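Local coordinates for protein CbbY (Rhodobacter sphaeroides, PDB 4UAS) that hydrolyses the Rubisco inhibitor xylulose-1,5-bisphosphate to xylulose 5-phosphate and phosphate as a highly selective, magnesium-dependent sugar phosphatase of the HAD superfamily, at residues Gly89-Arg94 with Arg127-His132. Residues are numbered along the deposited sequence; the frame is centred on the assembly and turned at random.
Sequences GEIALR and RACFGH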
ATOM      1  N   GLY A  89      -9.459   5.411 -14.662  1.00 18.08           N
ATOM      2  CA  GLY A  89     -10.671   4.819 -14.059  1.00 19.68           C
ATOM      3  C   GLY A  89     -10.786   3.317 -14.114  1.00 19.71           C
ATOM      4  O   GLY A  89     -11.853   2.735 -13.856  1.00 21.99           O
ATOM      5  N   GLU A  90      -9.726   2.636 -14.556  1.00 19.08           N
ATOM      6  CA  GLU A  90      -9.766   1.179 -14.734  1.00 16.59           C
ATOM      7  C   GLU A  90      -9.529   0.355 -13.486  1.00 16.51           C
ATOM      8  O   GLU A  90      -9.805  -0.827 -13.422  1.00 22.20           O
ATOM      9  CB  GLU A  90      -8.794   0.760 -15.791  1.00 20.64           C
ATOM     10  CG  GLU A  90      -9.048   1.437 -17.123  1.00 32.06           C
ATOM     11  CD  GLU A  90     -10.363   0.976 -17.756  1.00 47.72           C
ATOM     12  OE1 GLU A  90     -10.789  -0.202 -17.544  1.00 66.39           O
ATOM     13  OE2 GLU A  90     -10.979   1.811 -18.473  1.00 65.97           O
ATOM     14  N   ILE A  91      -8.960   0.950 -12.460  1.00 13.26           N
ATOM     15  CA  ILE A  91      -8.710   0.266 -11.183  1.00 12.20           C
ATOM     16  C   ILE A  91      -9.968   0.317 -10.307  1.00 12.29           C
ATOM     17  O   ILE A  91     -10.621   1.340 -10.141  1.00 16.71           O
ATOM     18  CB  ILE A  91      -7.521   0.900 -10.449  1.00 12.78           C
ATOM     19  CG1 ILE A  91      -6.201   0.889 -11.302  1.00 14.54           C
ATOM     20  CG2 ILE A  91      -7.248   0.233  -9.130  1.00 14.80           C
ATOM     21  CD1 ILE A  91      -5.707  -0.475 -11.668  1.00 18.14           C
ATOM     22  N   ALA A  92     -10.300  -0.823  -9.710  1.00 12.65           N
ATOM     23  CA  ALA A  92     -11.429  -0.965  -8.755  1.00 14.23           C
ATOM     24  C   ALA A  92     -10.908  -1.284  -7.381  1.00 11.38           C
ATOM     25  O   ALA A  92      -9.842  -1.870  -7.218  1.00 12.23           O
ATOM     26  CB  ALA A  92     -12.346  -2.103  -9.177  1.00 19.89           C
ATOM     27  N   LEU A  93     -11.711  -0.968  -6.363  1.00 11.19           N
ATOM     28  CA  LEU A  93     -11.387  -1.499  -5.022  1.00 10.42           C
ATOM     29  C   LEU A  93     -11.463  -3.002  -4.973  1.00  9.88           C
ATOM     30  O   LEU A  93     -12.282  -3.631  -5.665  1.00 11.53           O
ATOM     31  CB  LEU A  93     -12.348  -0.932  -3.971  1.00 10.98           C
ATOM     32  CG  LEU A  93     -12.334   0.581  -3.830  1.00 13.15           C
ATOM     33  CD1 LEU A  93     -13.509   1.050  -2.995  1.00 15.56           C
ATOM     34  CD2 LEU A  93     -10.996   1.007  -3.191  1.00 13.81           C
ATOM     35  N   ARG A  94     -10.651  -3.643  -4.136  1.00  8.94           N
ATOM     36  CA  ARG A  94     -10.762  -5.062  -3.904  1.00  8.93           C
ATOM     37  C   ARG A  94     -12.139  -5.390  -3.295  1.00  9.02           C
ATOM     38  O   ARG A  94     -12.709  -4.598  -2.535  1.00  9.83           O
ATOM     39  CB  ARG A  94      -9.647  -5.562  -3.014  1.00  9.05           C
ATOM     40  CG  ARG A  94      -8.288  -5.561  -3.726  1.00  8.66           C
ATOM     41  CD  ARG A  94      -7.226  -6.354  -2.943  1.00  8.41           C
ATOM     42  NE  ARG A  94      -7.569  -7.774  -2.873  1.00  9.04           N
ATOM     43  CZ  ARG A  94      -7.002  -8.629  -2.059  1.00  8.37           C
ATOM     44  NH1 ARG A  94      -5.997  -8.267  -1.260  1.00  9.11           N
ATOM     45  NH2 ARG A  94      -7.476  -9.892  -1.998  1.00  9.39           N
ATOM     46  N   ARG A 127      -9.514   9.418  -5.435  1.00 11.04           N
ATOM     47  CA  ARG A 127     -10.343  10.110  -6.404  1.00 12.38           C
ATOM     48  C   ARG A 127     -11.007   9.074  -7.330  1.00 13.34           C
ATOM     49  O   ARG A 127     -12.215   9.186  -7.640  1.00 16.46           O
ATOM     50  CB  ARG A 127      -9.565  11.163  -7.161  1.00 13.13           C
ATOM     51  CG  ARG A 127      -9.202  12.373  -6.368  1.00 16.32           C
ATOM     52  CD  ARG A 127      -8.674  13.457  -7.319  1.00 17.52           C
ATOM     53  NE  ARG A 127      -7.464  13.009  -8.089  1.00 18.08           N
ATOM     54  CZ  ARG A 127      -6.183  13.126  -7.659  1.00 16.88           C
ATOM     55  NH1 ARG A 127      -5.931  13.660  -6.475  1.00 19.56           N
ATOM     56  NH2 ARG A 127      -5.144  12.712  -8.391  1.00 16.54           N
ATOM     57  N   ALA A 128     -10.241   8.132  -7.850  1.00 12.47           N
ATOM     58  CA  ALA A 128     -10.719   7.193  -8.874  1.00 12.58           C
ATOM     59  C   ALA A 128     -11.656   6.158  -8.281  1.00 12.11           C
ATOM     60  O   ALA A 128     -12.673   5.796  -8.901  1.00 16.45           O
ATOM     61  CB  ALA A 128      -9.556   6.554  -9.578  1.00 13.89           C
ATOM     62  N   CYS A 129     -11.323   5.659  -7.102  1.00 12.52           N
ATOM     63  CA  CYS A 129     -11.977   4.444  -6.575  1.00 16.21           C
ATOM     64  C   CYS A 129     -13.042   4.735  -5.546  1.00 16.00           C
ATOM     65  O   CYS A 129     -13.982   3.915  -5.437  1.00 18.09           O
ATOM     66  CB  CYS A 129     -10.939   3.489  -5.969  1.00 18.64           C
ATOM     67  SG  CYS A 129      -9.720   2.905  -7.096  1.00 23.21           S
ATOM     68  N   PHE A 130     -12.898   5.803  -4.771  1.00 14.90           N
ATOM     69  CA  PHE A 130     -13.844   6.177  -3.770  1.00 16.97           C
ATOM     70  C   PHE A 130     -14.701   7.358  -4.236  1.00 16.11           C
ATOM     71  O   PHE A 130     -15.753   7.601  -3.646  1.00 19.61           O
ATOM     72  CB  PHE A 130     -13.228   6.475  -2.404  1.00 14.25           C
ATOM     73  CG  PHE A 130     -12.648   5.299  -1.629  1.00 15.92           C
ATOM     74  CD1 PHE A 130     -13.506   4.477  -0.868  1.00 14.73           C
ATOM     75  CD2 PHE A 130     -11.331   5.061  -1.559  1.00 16.18           C
ATOM     76  CE1 PHE A 130     -13.022   3.450  -0.164  1.00 18.40           C
ATOM     77  CE2 PHE A 130     -10.855   4.047  -0.825  1.00 20.06           C
ATOM     78  CZ  PHE A 130     -11.678   3.252  -0.124  1.00 16.11           C
ATOM     79  N   GLY A 131     -14.239   8.155  -5.226  1.00 15.94           N
ATOM     80  CA  GLY A 131     -14.863   9.341  -5.733  1.00 17.14           C
ATOM     81  C   GLY A 131     -14.781  10.545  -4.804  1.00 16.02           C
ATOM     82  O   GLY A 131     -15.647  11.406  -4.821  1.00 20.75           O
ATOM     83  N   HIS A 132     -13.769  10.529  -3.922  1.00 15.86           N
ATOM     84  CA  HIS A 132     -13.514  11.642  -2.958  1.00 16.74           C
ATOM     85  C   HIS A 132     -12.029  11.879  -2.800  1.00 16.48           C
ATOM     86  O   HIS A 132     -11.224  10.964  -2.978  1.00 16.14           O
ATOM     87  CB  HIS A 132     -14.040  11.180  -1.581  1.00 21.45           C
ATOM     88  CG  HIS A 132     -15.536  10.975  -1.499  1.00 21.70           C
ATOM     89  ND1 HIS A 132     -16.416  12.002  -1.607  1.00 38.08           N
ATOM     90  CD2 HIS A 132     -16.285   9.844  -1.397  1.00 25.08           C
ATOM     91  CE1 HIS A 132     -17.646  11.536  -1.532  1.00 30.91           C
ATOM     92  NE2 HIS A 132     -17.600  10.223  -1.411  1.00 25.47           N
TER
HETATM   93  O   HOH W   1     -13.998   1.321  -7.093  1.00 39.65           O
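L93 packs against C129 and F130 in a small apolar surface contact between the loop that links helices 71-87 and 97-107 and the C-terminal end of helix 119-129. In this HAD phosphatase the loop leads from helix 71-87 back to the domain with the parallel sheet, and L93 is its main foothold on the helix end. Both methyls of L93 are engaged. CD2 lies 3.7 Å from CB of C129. CD1 sits over one face of the F130 ring, displaced toward its rim, in a CH-pi contact 4.1 Å from the ring centroid. The L93 and F130 side chains cross at about a right angle, and CD2 of L93 also comes 3.9 Å from CE2 of F130, so both methyls meet the ring. With chi1 at -61°, SG of C129 is anti to its own carbonyl carbon and turns to the loop backbone, where it comes 3.5 Å from the carbonyl O of I91; CG2 of I91 is a looser neighbour at 4.2 Å. No direct hydrogen bond joins the segments. One water spans them instead, donating to O of C129 (3.1 Å) and accepting a weak bond from N of L93. A98 and I101 of helix 97-107 extend the apolar patch beside L93 and F130 respectively, and R94 bonds through NH1 to the carbonyl oxygens of G11 and S194. Cohesion here probably rests mainly on dispersion and methyl-to-ring packing, with the water giving the helix-end carbonyl of C129 a polar link to the loop.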